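Local coordinates for protein lantibiotic dehydratase (PDB 5EHK) that probably dehydrates serine and threonine residues of the NAI-107 precursor peptide, using glutamate delivered by glutamyl-tRNA to activate the side-chain hydroxyls, at residues T168-D173 against A332-Y337; Y911-G916 against V1074-H1079; G473-V478 against E720-R725; A439-P444 against L652-L657; G534-R539 against E785-L790. All coordinates share one frame; numbering follows the deposited sequence.

Contact 1: T168-D173 against A332-Y337; sequences TRTRAD and ARCHAY
Thr170 meets Tyr337 and Cys334, two residues one turn apart on a helix. Its two branches divide the work. Thr170 OG1 lies in the plane of the Tyr337 ring, at the edge, 3.2 Å from Tyr337 CD2, while Thr170 CG2, turned anti to the backbone N, faces SG of Cys334 at 3.9 Å. The tyrosine side chain crosses the threonine at about a right angle, and its OH runs on to a hydrogen bond with Glu93. Helix 318-339 here packs along strand 167-172 and runs nearly antiparallel to it (163°, short axes 7.5 Å apart), a helix-on-strand layer within the N-terminal lantibiotic dehydratase region; strand 366-379 pairs with the same strand. Thr168, two residues before Thr170, sets CG2 obliquely against the ring, 3.5 Å from Tyr337 CE2. A water links the backbones, accepting from Thr168 N and donating to Tyr337 O. Leu352 of helix 346-359 touches both Thr170 and Cys334.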
# COMPACT_ATOMS: atom_id res chain seq x y z
N THR A 168 -12.57 48.22 -14.70
CA THR A 168 -13.18 46.91 -14.73
C THR A 168 -13.18 46.37 -16.15
O THR A 168 -13.23 47.14 -17.10
CB THR A 168 -14.62 47.00 -14.19
OG1 THR A 168 -14.59 46.94 -12.76
CG2 THR A 168 -15.44 45.86 -14.65
N ARG A 169 -13.01 45.06 -16.31
CA ARG A 169 -13.40 44.40 -17.56
C ARG A 169 -14.48 43.39 -17.23
O ARG A 169 -14.29 42.58 -16.33
CB ARG A 169 -12.25 43.64 -18.21
CG ARG A 169 -12.78 42.64 -19.19
CD ARG A 169 -11.69 42.08 -20.05
NE ARG A 169 -10.91 41.15 -19.25
CZ ARG A 169 -9.71 40.70 -19.59
NH1 ARG A 169 -9.13 41.10 -20.72
NH2 ARG A 169 -9.08 39.86 -18.78
N THR A 170 -15.58 43.40 -17.98
CA THR A 170 -16.72 42.52 -17.70
C THR A 170 -17.06 41.60 -18.88
O THR A 170 -17.17 42.04 -20.02
CB THR A 170 -17.96 43.33 -17.29
OG1 THR A 170 -17.61 44.18 -16.20
CG2 THR A 170 -19.12 42.42 -16.87
N ARG A 171 -17.23 40.31 -18.58
CA ARG A 171 -17.50 39.32 -19.61
C ARG A 171 -18.60 38.37 -19.21
O ARG A 171 -18.95 38.25 -18.04
CB ARG A 171 -16.23 38.53 -19.96
CG ARG A 171 -15.23 39.30 -20.79
CD ARG A 171 -13.89 38.61 -20.81
NE ARG A 171 -13.00 39.22 -21.79
CZ ARG A 171 -11.73 38.86 -21.99
NH1 ARG A 171 -11.20 37.89 -21.24
NH2 ARG A 171 -10.99 39.46 -22.91
N ALA A 172 -19.16 37.72 -20.22
CA ALA A 172 -20.22 36.76 -20.03
C ALA A 172 -19.66 35.54 -19.33
O ALA A 172 -18.57 35.10 -19.65
CB ALA A 172 -20.80 36.37 -21.37
N ASP A 173 -20.38 35.03 -18.34
CA ASP A 173 -20.03 33.77 -17.67
C ASP A 173 -20.19 32.64 -18.67
O ASP A 173 -21.21 32.58 -19.37
CB ASP A 173 -20.92 33.57 -16.45
CG ASP A 173 -20.93 32.14 -15.94
OD1 ASP A 173 -19.96 31.73 -15.26
OD2 ASP A 173 -21.94 31.45 -16.16
N ALA A 332 -22.85 45.35 -25.38
CA ALA A 332 -22.86 46.81 -25.33
C ALA A 332 -22.88 47.34 -23.89
O ALA A 332 -22.15 48.27 -23.55
CB ALA A 332 -24.03 47.36 -26.13
N ARG A 333 -23.70 46.73 -23.04
CA ARG A 333 -23.72 47.15 -21.65
C ARG A 333 -22.48 46.75 -20.86
O ARG A 333 -22.24 47.26 -19.76
CB ARG A 333 -24.99 46.68 -20.93
CG ARG A 333 -26.27 47.21 -21.53
CD ARG A 333 -27.43 46.70 -20.72
NE ARG A 333 -28.72 46.96 -21.32
CZ ARG A 333 -29.40 48.09 -21.14
NH1 ARG A 333 -28.88 49.06 -20.40
NH2 ARG A 333 -30.59 48.25 -21.72
N CYS A 334 -21.68 45.84 -21.41
CA CYS A 334 -20.45 45.42 -20.75
C CYS A 334 -19.37 46.49 -20.90
O CYS A 334 -18.67 46.81 -19.94
CB CYS A 334 -19.93 44.10 -21.32
SG CYS A 334 -20.59 42.64 -20.50
N HIS A 335 -19.25 47.03 -22.10
CA HIS A 335 -18.28 48.09 -22.33
C HIS A 335 -18.71 49.34 -21.59
O HIS A 335 -17.89 50.05 -21.02
CB HIS A 335 -18.13 48.36 -23.82
CG HIS A 335 -17.46 47.25 -24.56
ND1 HIS A 335 -18.13 46.10 -24.94
CD2 HIS A 335 -16.18 47.09 -24.96
CE1 HIS A 335 -17.29 45.29 -25.56
NE2 HIS A 335 -16.10 45.87 -25.59
N ALA A 336 -20.03 49.56 -21.58
CA ALA A 336 -20.62 50.69 -20.90
C ALA A 336 -20.20 50.69 -19.44
O ALA A 336 -19.68 51.68 -18.93
CB ALA A 336 -22.12 50.61 -21.00
N TYR A 337 -20.41 49.55 -18.80
CA TYR A 337 -20.07 49.41 -17.39
C TYR A 337 -18.55 49.42 -17.16
O TYR A 337 -18.07 49.79 -16.08
CB TYR A 337 -20.74 48.17 -16.79
CG TYR A 337 -20.17 47.79 -15.45
CD1 TYR A 337 -20.39 48.57 -14.33
CD2 TYR A 337 -19.39 46.65 -15.32
CE1 TYR A 337 -19.84 48.22 -13.11
CE2 TYR A 337 -18.84 46.29 -14.11
CZ TYR A 337 -19.07 47.07 -13.01
OH TYR A 337 -18.50 46.69 -11.82
O HOH W 1 -15.00 50.14 -15.23

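Contact 2: Y911-G916 against V1074-H1079; sequences YERYGG and VGSLLH
Arg913 and Tyr914 reach from one short turn to Ser1076, the arginine to its hydroxyl and the tyrosine to its CB. The arginine chain is bent at chi3 (64°), which brings both NE and NH2 round to the same oxygen. Arg913 NH2 donates to Ser1076 OG over 2.9 Å, with the oxygen tilted 22° from the guanidinium plane; the bond from Arg913 NE to OG is weak and longer, 3.2 Å. Ser1076 OG is also hydrogen-bonded to the carbonyl of Arg1072 one turn earlier in its own helix, so a single buried hydroxyl joins the arginine to the helix backbone. Tyr914 comes in beside it, its OH 3.5 Å from Ser1076 CB. Leu1077 crosses the tyrosine obliquely and places CD2 at the ring edge, near its plane, 4.0 Å from Tyr914 CE1. Phe927 of helix 920-942 touches Leu1077 as well and meets the Tyr914 ring edge-to-face. The turn lies in the connection between strand 902-905 and helix 920-942 and packs on helix 1068-1085, in the C-terminal region that in class I lantibiotic dehydratases probably forms the glutamate-elimination domain.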
# COMPACT_ATOMS: atom_id res chain seq x y z
N TYR A 911 7.62 -12.16 -30.99
CA TYR A 911 8.77 -12.50 -31.82
C TYR A 911 9.73 -11.34 -32.02
O TYR A 911 10.91 -11.55 -32.28
CB TYR A 911 8.30 -13.04 -33.15
CG TYR A 911 7.60 -14.36 -33.01
CD1 TYR A 911 8.15 -15.37 -32.22
CD2 TYR A 911 6.38 -14.58 -33.61
CE1 TYR A 911 7.51 -16.57 -32.08
CE2 TYR A 911 5.73 -15.78 -33.46
CZ TYR A 911 6.30 -16.77 -32.70
OH TYR A 911 5.63 -17.98 -32.56
N GLU A 912 9.23 -10.12 -31.88
CA GLU A 912 10.08 -8.93 -31.99
C GLU A 912 11.27 -8.95 -31.01
O GLU A 912 12.37 -8.56 -31.38
CB GLU A 912 9.27 -7.62 -31.93
CG GLU A 912 8.42 -7.42 -30.67
CD GLU A 912 7.10 -8.20 -30.69
OE1 GLU A 912 6.74 -8.76 -31.75
OE2 GLU A 912 6.41 -8.25 -29.64
N ARG A 913 11.07 -9.45 -29.79
CA ARG A 913 12.20 -9.65 -28.88
C ARG A 913 13.20 -10.67 -29.45
O ARG A 913 14.38 -10.68 -29.08
CB ARG A 913 11.76 -10.14 -27.50
CG ARG A 913 10.90 -9.19 -26.70
CD ARG A 913 10.56 -9.83 -25.35
NE ARG A 913 11.77 -10.02 -24.54
CZ ARG A 913 12.15 -9.21 -23.56
NH1 ARG A 913 11.39 -8.17 -23.23
NH2 ARG A 913 13.26 -9.45 -22.87
N TYR A 914 12.72 -11.54 -30.33
CA TYR A 914 13.57 -12.62 -30.83
C TYR A 914 13.83 -12.55 -32.34
O TYR A 914 13.80 -13.57 -33.03
CB TYR A 914 12.98 -13.98 -30.45
CG TYR A 914 12.88 -14.15 -28.96
CD1 TYR A 914 13.85 -14.81 -28.24
CD2 TYR A 914 11.81 -13.60 -28.27
CE1 TYR A 914 13.74 -14.94 -26.87
CE2 TYR A 914 11.69 -13.71 -26.92
CZ TYR A 914 12.65 -14.38 -26.22
OH TYR A 914 12.52 -14.48 -24.85
N GLY A 915 14.06 -11.35 -32.86
CA GLY A 915 14.49 -11.24 -34.23
C GLY A 915 13.40 -11.18 -35.28
O GLY A 915 13.70 -11.10 -36.48
N GLY A 916 12.14 -11.25 -34.87
CA GLY A 916 11.05 -11.08 -35.81
C GLY A 916 10.44 -12.35 -36.36
O GLY A 916 10.94 -13.44 -36.13
N VAL A 1074 19.81 -12.39 -27.50
CA VAL A 1074 20.54 -13.39 -26.75
C VAL A 1074 20.31 -13.17 -25.26
O VAL A 1074 20.13 -14.13 -24.51
CB VAL A 1074 22.05 -13.41 -27.12
CG1 VAL A 1074 22.78 -14.51 -26.39
CG2 VAL A 1074 22.22 -13.61 -28.60
N GLY A 1075 20.26 -11.91 -24.85
CA GLY A 1075 19.97 -11.57 -23.47
C GLY A 1075 18.62 -12.11 -23.05
O GLY A 1075 18.45 -12.59 -21.92
N SER A 1076 17.64 -12.05 -23.95
CA SER A 1076 16.33 -12.62 -23.68
C SER A 1076 16.49 -14.12 -23.52
O SER A 1076 15.97 -14.71 -22.58
CB SER A 1076 15.34 -12.36 -24.82
OG SER A 1076 14.78 -11.06 -24.77
N LEU A 1077 17.26 -14.73 -24.43
CA LEU A 1077 17.48 -16.16 -24.38
C LEU A 1077 18.19 -16.57 -23.09
O LEU A 1077 17.85 -17.58 -22.49
CB LEU A 1077 18.23 -16.66 -25.62
CG LEU A 1077 17.43 -16.84 -26.92
CD1 LEU A 1077 18.34 -17.22 -28.06
CD2 LEU A 1077 16.36 -17.90 -26.76
N LEU A 1078 19.17 -15.77 -22.64
CA LEU A 1078 19.79 -16.04 -21.34
C LEU A 1078 18.79 -15.95 -20.18
O LEU A 1078 18.78 -16.83 -19.29
CB LEU A 1078 21.03 -15.17 -21.05
CG LEU A 1078 22.41 -15.38 -21.70
CD1 LEU A 1078 22.73 -16.84 -22.10
CD2 LEU A 1078 22.63 -14.43 -22.83
N HIS A 1079 17.99 -14.87 -20.19
CA HIS A 1079 16.96 -14.65 -19.17
C HIS A 1079 15.94 -15.83 -19.08
O HIS A 1079 15.68 -16.35 -17.99
CB HIS A 1079 16.22 -13.32 -19.40
CG HIS A 1079 15.00 -13.14 -18.54
ND1 HIS A 1079 15.04 -13.26 -17.16
CD2 HIS A 1079 13.72 -12.88 -18.85
CE1 HIS A 1079 13.83 -13.07 -16.67
NE2 HIS A 1079 13.00 -12.84 -17.68

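Contact 3: G473-V478 against E720-R725; sequences GEREIV and EWNVPR
One hydrogen bond joins Arg475 to Asn722: NH2 of the arginine donates to the backbone O of Asn722 at 2.7 Å, with an N-H...O angle of 145°. The donor stands above the carbonyl plane, 40° out of it, and the oxygen is in turn tilted from the guanidinium plane. An extended chain from CG to NE carries the guanidinium across to this carbonyl. The charge has a second partner, since NH1 forms a salt bridge with Glu768.

Two donors also lie close without bonding: as modelled, Asn722 ND2 is 3.3 Å from Arg475 NE. The Asn722 side chain crosses the arginine at about a right angle, its amide plane 30° from that of the guanidinium. The motif behind this is a helix end: Asn722 is the first residue after helix 707-721 to leave helical backbone angles, with positive phi, and its carbonyl meets the residue just before strand 476-479, which pairs in parallel with strand 676-682.

Van der Waals packing comes from Pro724, whose CD lies over one face of the Arg475 guanidinium, 3.6 Å from Arg475 NH2. Pro724 packs on Trp692 of strand 685-693, and Phe676 touches Arg475. Close by, at the last turn of the helix, Glu720 and Trp721 pack on Lys468 of the second subunit, placing this contact beside the dimer interface.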
# COMPACT_ATOMS: atom_id res chain seq x y z
N GLY A 473 12.49 30.29 22.28
CA GLY A 473 11.25 31.05 22.10
C GLY A 473 11.09 31.89 20.83
O GLY A 473 10.22 32.75 20.77
N GLU A 474 11.92 31.63 19.82
CA GLU A 474 11.94 32.36 18.55
C GLU A 474 10.85 31.91 17.55
O GLU A 474 10.59 30.72 17.40
CB GLU A 474 13.29 32.15 17.88
CG GLU A 474 14.48 32.70 18.65
CD GLU A 474 15.81 32.15 18.13
OE1 GLU A 474 15.80 31.04 17.53
OE2 GLU A 474 16.86 32.82 18.29
N ARG A 475 10.24 32.86 16.86
CA ARG A 475 9.18 32.56 15.90
C ARG A 475 9.73 32.29 14.51
O ARG A 475 8.97 31.93 13.62
CB ARG A 475 8.24 33.75 15.78
CG ARG A 475 7.50 34.06 17.01
CD ARG A 475 6.98 35.48 16.93
NE ARG A 475 5.91 35.71 17.89
CZ ARG A 475 5.27 36.86 18.02
NH1 ARG A 475 5.60 37.89 17.27
NH2 ARG A 475 4.31 36.98 18.91
N GLU A 476 11.03 32.48 14.32
CA GLU A 476 11.63 32.24 13.02
C GLU A 476 12.97 31.60 13.29
O GLU A 476 13.62 31.90 14.27
CB GLU A 476 11.80 33.55 12.24
CG GLU A 476 10.46 34.23 11.85
CD GLU A 476 10.61 35.39 10.85
OE1 GLU A 476 11.75 35.65 10.36
OE2 GLU A 476 9.58 36.07 10.57
N ILE A 477 13.36 30.68 12.42
CA ILE A 477 14.64 30.03 12.51
C ILE A 477 15.34 30.39 11.21
O ILE A 477 14.67 30.66 10.22
CB ILE A 477 14.47 28.49 12.73
CG1 ILE A 477 15.77 27.84 13.19
CG2 ILE A 477 13.94 27.77 11.48
CD1 ILE A 477 16.03 27.92 14.70
N VAL A 478 16.67 30.48 11.22
CA VAL A 478 17.40 30.93 10.03
C VAL A 478 18.27 29.82 9.47
O VAL A 478 19.11 29.27 10.18
CB VAL A 478 18.32 32.14 10.33
CG1 VAL A 478 19.24 32.42 9.13
CG2 VAL A 478 17.48 33.37 10.69
N GLU A 720 -0.41 31.57 25.41
CA GLU A 720 0.24 30.28 25.62
C GLU A 720 1.26 29.91 24.54
O GLU A 720 2.17 29.10 24.78
CB GLU A 720 -0.80 29.18 25.73
CG GLU A 720 -0.21 27.80 26.02
CD GLU A 720 -1.25 26.72 25.91
OE1 GLU A 720 -2.45 27.11 25.83
OE2 GLU A 720 -0.89 25.52 25.88
N TRP A 721 1.09 30.46 23.34
CA TRP A 721 1.97 30.10 22.22
C TRP A 721 2.61 31.35 21.63
O TRP A 721 3.38 31.26 20.67
CB TRP A 721 1.19 29.33 21.15
CG TRP A 721 0.57 28.08 21.67
CD1 TRP A 721 -0.76 27.86 21.90
CD2 TRP A 721 1.24 26.88 22.04
NE1 TRP A 721 -0.95 26.59 22.38
CE2 TRP A 721 0.27 25.98 22.49
CE3 TRP A 721 2.57 26.49 22.05
CZ2 TRP A 721 0.58 24.70 22.93
CZ3 TRP A 721 2.89 25.23 22.49
CH2 TRP A 721 1.90 24.35 22.93
N ASN A 722 2.30 32.49 22.24
CA ASN A 722 2.82 33.79 21.82
C ASN A 722 2.31 34.20 20.43
O ASN A 722 3.07 34.64 19.57
CB ASN A 722 4.35 33.81 21.86
CG ASN A 722 4.93 35.22 21.77
OD1 ASN A 722 4.30 36.22 22.17
ND2 ASN A 722 6.13 35.32 21.20
N VAL A 723 1.00 34.09 20.26
CA VAL A 723 0.35 34.48 19.02
C VAL A 723 0.19 35.99 19.00
O VAL A 723 -0.34 36.58 19.95
CB VAL A 723 -1.05 33.81 18.90
CG1 VAL A 723 -1.80 34.24 17.64
CG2 VAL A 723 -0.91 32.31 18.98
N PRO A 724 0.65 36.62 17.92
CA PRO A 724 0.49 38.06 17.71
C PRO A 724 -0.97 38.51 17.71
O PRO A 724 -1.89 37.69 17.66
CB PRO A 724 1.14 38.29 16.34
CG PRO A 724 1.28 36.93 15.73
CD PRO A 724 1.47 36.00 16.87
N ARG A 725 -1.17 39.81 17.79
CA ARG A 725 -2.52 40.35 17.82
C ARG A 725 -3.13 40.22 16.43
O ARG A 725 -4.32 39.94 16.28
CB ARG A 725 -2.47 41.80 18.32
CG ARG A 725 -3.80 42.51 18.46
CD ARG A 725 -3.55 43.93 18.94
NE ARG A 725 -2.77 44.69 17.97
CZ ARG A 725 -3.29 45.39 16.97
NH1 ARG A 725 -4.60 45.44 16.82
NH2 ARG A 725 -2.51 46.05 16.12

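Contact 4: A439-P444 against L652-L657; sequences AGYKWP and LFELGL
Tyr441 and Glu654 are aimed at each other by their first torsions: in both, CG stands anti to the carbonyl carbon, at chi1 -84° for the tyrosine and -59° for the glutamate. Beyond CG the glutamate chain is extended, and the two side chains approach from opposite directions until the phenol OH of Tyr441 donates to Glu654 OE1 at 2.6 Å. OE1 lies at the ring edge, near the ring plane, but the hydroxyl meets it from above the carboxylate plane, 62° out of it. The ring and carboxylate planes are almost perpendicular. No other pair of residues touches between the two segments, so this buried bond carries the contact by itself.

Structurally it ties the long loop between strand 423-424 and helix 460-471 to helix 647-656. That helix also packs on a mixed beta-sheet, where Leu652 and Leu655 touch Leu622 of strand 620-624.

Arg650, one turn before Glu654, joins both partners: it forms a salt bridge with OE2 and a cation-pi contact with the Tyr441 ring. The carboxylate is thus held through each of its oxygens, and the positive charge nearby probably helps keep it ionised. Farther along the loop, Trp443 N and Pro444 O are held by the side chain of Asn647, at the start of helix 647-656; a cis peptide bond precedes Pro444.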
# COMPACT_ATOMS: atom_id res chain seq x y z
N ALA A 439 -3.74 6.14 -12.33
CA ALA A 439 -4.46 6.20 -11.08
C ALA A 439 -4.80 7.64 -10.73
O ALA A 439 -3.96 8.55 -10.81
CB ALA A 439 -3.64 5.57 -9.99
N GLY A 440 -6.07 7.88 -10.44
CA GLY A 440 -6.47 9.15 -9.91
C GLY A 440 -7.11 10.06 -10.92
O GLY A 440 -7.71 11.05 -10.55
N TYR A 441 -6.98 9.75 -12.20
CA TYR A 441 -7.57 10.62 -13.20
C TYR A 441 -9.10 10.60 -13.07
O TYR A 441 -9.71 9.55 -12.91
CB TYR A 441 -7.12 10.24 -14.61
CG TYR A 441 -5.78 10.84 -15.05
CD1 TYR A 441 -5.64 11.43 -16.29
CD2 TYR A 441 -4.65 10.77 -14.22
CE1 TYR A 441 -4.43 11.96 -16.70
CE2 TYR A 441 -3.43 11.30 -14.64
CZ TYR A 441 -3.35 11.89 -15.89
OH TYR A 441 -2.17 12.41 -16.34
N LYS A 442 -9.71 11.78 -13.08
CA LYS A 442 -11.11 11.91 -12.72
C LYS A 442 -12.07 11.81 -13.93
O LYS A 442 -13.26 11.54 -13.75
CB LYS A 442 -11.33 13.21 -11.92
CG LYS A 442 -10.62 13.24 -10.52
CD LYS A 442 -10.68 14.62 -9.79
CE LYS A 442 -11.61 14.68 -8.57
NZ LYS A 442 -11.01 14.12 -7.30
N TRP A 443 -11.56 12.00 -15.15
CA TRP A 443 -12.47 12.24 -16.29
C TRP A 443 -12.15 11.51 -17.60
O TRP A 443 -11.50 12.08 -18.48
CB TRP A 443 -12.60 13.76 -16.56
CG TRP A 443 -13.02 14.51 -15.32
CD1 TRP A 443 -12.21 15.26 -14.48
CD2 TRP A 443 -14.33 14.54 -14.73
NE1 TRP A 443 -12.96 15.76 -13.43
CE2 TRP A 443 -14.26 15.33 -13.57
CE3 TRP A 443 -15.56 13.98 -15.09
CZ2 TRP A 443 -15.37 15.57 -12.77
CZ3 TRP A 443 -16.66 14.22 -14.30
CH2 TRP A 443 -16.55 15.01 -13.15
N PRO A 444 -12.63 10.27 -17.75
CA PRO A 444 -13.41 9.44 -16.81
C PRO A 444 -12.57 8.85 -15.70
O PRO A 444 -11.36 8.75 -15.83
CB PRO A 444 -13.90 8.28 -17.69
CG PRO A 444 -12.88 8.19 -18.78
CD PRO A 444 -12.48 9.61 -19.06
N LEU A 652 -1.55 15.35 -21.47
CA LEU A 652 -0.70 16.25 -22.22
C LEU A 652 0.01 17.18 -21.26
O LEU A 652 1.23 17.41 -21.35
CB LEU A 652 -1.49 17.03 -23.26
CG LEU A 652 -2.03 16.22 -24.44
CD1 LEU A 652 -3.07 17.03 -25.20
CD2 LEU A 652 -0.88 15.71 -25.37
N PHE A 653 -0.76 17.73 -20.33
CA PHE A 653 -0.16 18.61 -19.35
C PHE A 653 0.96 17.91 -18.59
O PHE A 653 2.06 18.41 -18.53
CB PHE A 653 -1.21 19.15 -18.40
CG PHE A 653 -0.64 19.70 -17.15
CD1 PHE A 653 0.08 20.89 -17.17
CD2 PHE A 653 -0.81 19.04 -15.94
CE1 PHE A 653 0.61 21.42 -16.00
CE2 PHE A 653 -0.28 19.55 -14.76
CZ PHE A 653 0.43 20.75 -14.79
N GLU A 654 0.70 16.73 -18.06
CA GLU A 654 1.71 16.10 -17.20
C GLU A 654 2.92 15.61 -17.99
O GLU A 654 4.02 15.67 -17.50
CB GLU A 654 1.09 14.98 -16.32
CG GLU A 654 -0.05 15.51 -15.40
CD GLU A 654 -0.52 14.51 -14.34
OE1 GLU A 654 -0.41 13.28 -14.59
OE2 GLU A 654 -1.02 14.95 -13.27
N LEU A 655 2.72 15.20 -19.23
CA LEU A 655 3.82 14.74 -20.07
C LEU A 655 4.82 15.88 -20.34
O LEU A 655 6.04 15.68 -20.36
CB LEU A 655 3.27 14.17 -21.39
CG LEU A 655 2.65 12.77 -21.28
CD1 LEU A 655 1.86 12.41 -22.50
CD2 LEU A 655 3.73 11.73 -21.03
N GLY A 656 4.29 17.09 -20.49
CA GLY A 656 5.12 18.24 -20.72
C GLY A 656 6.12 18.42 -19.60
O GLY A 656 7.22 18.92 -19.85
N LEU A 657 5.76 18.01 -18.38
CA LEU A 657 6.68 18.18 -17.25
C LEU A 657 7.60 16.98 -17.01
O LEU A 657 8.42 16.99 -16.09
CB LEU A 657 5.92 18.57 -15.99
CG LEU A 657 5.11 19.85 -16.11
CD1 LEU A 657 4.19 20.02 -14.91
CD2 LEU A 657 6.02 21.11 -16.29

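Contact 5: G534-R539 against E785-L790; sequences GATLGR and EIVVPL
Thr536 meets Val787 where a buried loop packs on one face of a beta-sheet: strand 785-792 runs between strands 6-17 and 500-508, antiparallel to both, and segment 534-539 lies against the side chains of Val787 and Pro789. The threonine points toward the strand, and the two branched side chains meet tip to tip. CB of Thr536 begins the contact, 3.9 Å from Val787 CG1. From there the branches part. Thr536 CG2, anti to the backbone N, reaches both valine methyls, at 3.9 Å from Val787 CG1 and 4.1 Å from Val787 CG2. Thr536 OG1 also lies 4.1 Å from Val787 CG1, but its polar partner is Glu502 of strand 500-508, to which it is hydrogen-bonded through OE1. The other oxygen of that carboxylate accepts from Gly534 N, so Glu502 fixes the loop at two points and satisfies polar atoms buried beside an apolar surface. Val788, on the other side of the strand, packs on Ile386 of helix 380-395. The next residue facing the loop is Pro789, which also touches Trp9 of strand 6-17. Leu537 crosses the proline ring obliquely and brings its CD1 to 4.0 Å from Pro789 CG.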
# COMPACT_ATOMS: atom_id res chain seq x y z
N GLY A 534 4.27 32.51 -17.17
CA GLY A 534 3.16 33.09 -17.92
C GLY A 534 1.77 32.55 -17.58
O GLY A 534 0.74 33.15 -17.95
N ALA A 535 1.72 31.41 -16.89
CA ALA A 535 0.45 30.76 -16.62
C ALA A 535 -0.46 31.63 -15.76
O ALA A 535 -1.65 31.77 -16.06
CB ALA A 535 0.67 29.42 -15.94
N THR A 536 0.10 32.22 -14.71
CA THR A 536 -0.70 33.04 -13.80
C THR A 536 -1.15 34.34 -14.48
O THR A 536 -2.25 34.83 -14.23
CB THR A 536 0.07 33.38 -12.50
OG1 THR A 536 0.43 32.17 -11.83
CG2 THR A 536 -0.81 34.22 -11.56
N LEU A 537 -0.31 34.87 -15.36
CA LEU A 537 -0.61 36.14 -16.01
C LEU A 537 -1.69 35.96 -17.08
O LEU A 537 -2.37 36.91 -17.48
CB LEU A 537 0.66 36.75 -16.62
CG LEU A 537 1.78 37.26 -15.70
CD1 LEU A 537 2.46 36.18 -14.87
CD2 LEU A 537 2.81 37.96 -16.54
N GLY A 538 -1.82 34.72 -17.53
CA GLY A 538 -2.61 34.37 -18.69
C GLY A 538 -3.99 34.96 -18.84
O GLY A 538 -4.28 35.59 -19.86
N ARG A 539 -4.85 34.75 -17.84
CA ARG A 539 -6.25 35.16 -17.96
C ARG A 539 -6.47 36.67 -17.72
O ARG A 539 -7.59 37.17 -17.74
CB ARG A 539 -7.11 34.35 -16.99
CG ARG A 539 -6.86 34.71 -15.54
CD ARG A 539 -8.09 34.42 -14.72
NE ARG A 539 -7.89 34.64 -13.30
CZ ARG A 539 -8.76 35.30 -12.54
NH1 ARG A 539 -9.85 35.83 -13.08
NH2 ARG A 539 -8.53 35.47 -11.24
N GLU A 785 0.45 40.83 -3.43
CA GLU A 785 1.17 39.66 -3.89
C GLU A 785 1.89 40.01 -5.18
O GLU A 785 1.33 40.67 -6.06
CB GLU A 785 0.21 38.48 -4.11
CG GLU A 785 0.44 37.31 -3.16
CD GLU A 785 -0.80 36.43 -3.01
OE1 GLU A 785 -1.51 36.22 -4.02
OE2 GLU A 785 -1.10 35.98 -1.86
N ILE A 786 3.14 39.58 -5.29
CA ILE A 786 3.88 39.75 -6.52
C ILE A 786 4.07 38.39 -7.17
O ILE A 786 4.55 37.46 -6.54
CB ILE A 786 5.24 40.42 -6.22
CG1 ILE A 786 4.99 41.84 -5.72
CG2 ILE A 786 6.10 40.44 -7.45
CD1 ILE A 786 6.17 42.48 -5.07
N VAL A 787 3.64 38.25 -8.42
CA VAL A 787 3.86 36.99 -9.14
C VAL A 787 5.02 37.12 -10.11
O VAL A 787 4.91 37.77 -11.15
CB VAL A 787 2.64 36.57 -9.95
CG1 VAL A 787 2.85 35.17 -10.49
CG2 VAL A 787 1.40 36.60 -9.10
N VAL A 788 6.12 36.47 -9.79
CA VAL A 788 7.31 36.60 -10.61
C VAL A 788 7.69 35.30 -11.28
O VAL A 788 8.03 34.35 -10.62
CB VAL A 788 8.47 37.21 -9.78
CG1 VAL A 788 8.27 36.98 -8.30
CG2 VAL A 788 9.85 36.73 -10.27
N PRO A 789 7.60 35.25 -12.62
CA PRO A 789 8.03 34.09 -13.41
C PRO A 789 9.55 33.99 -13.43
O PRO A 789 10.22 35.00 -13.27
CB PRO A 789 7.51 34.41 -14.82
CG PRO A 789 6.39 35.41 -14.58
CD PRO A 789 6.84 36.23 -13.41
N LEU A 790 10.08 32.79 -13.63
CA LEU A 790 11.52 32.56 -13.72
C LEU A 790 11.74 31.45 -14.74
O LEU A 790 10.90 30.55 -14.87
CB LEU A 790 12.10 32.15 -12.36
CG LEU A 790 12.00 33.16 -11.20
CD1 LEU A 790 10.77 32.89 -10.39
CD2 LEU A 790 13.23 33.19 -10.28

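Overall arrangement
Contacts 1, 3, 4 and 5 belong to the large N-terminal part of the chain, while contact 2 lies apart in the C-terminal region, its centre 67 Å from that of contact 1. Contacts 1 and 5 are direct neighbours: they touch, Arg169 NH2 packing 3.2 Å from Arg539 O, while Arg169 is bonded to Thr541 and Asp369. Contact 4 sits near the middle of the chain, with its nearest atoms about 8 Å from contact 5 and about 21 Å from contact 2. Contact 3 is peripheral, about 16 Å from contact 5 between nearest atoms. Along the sequence, contacts 3, 4 and 5 interleave, whereas contact 1 closes before them and contact 2 opens after them.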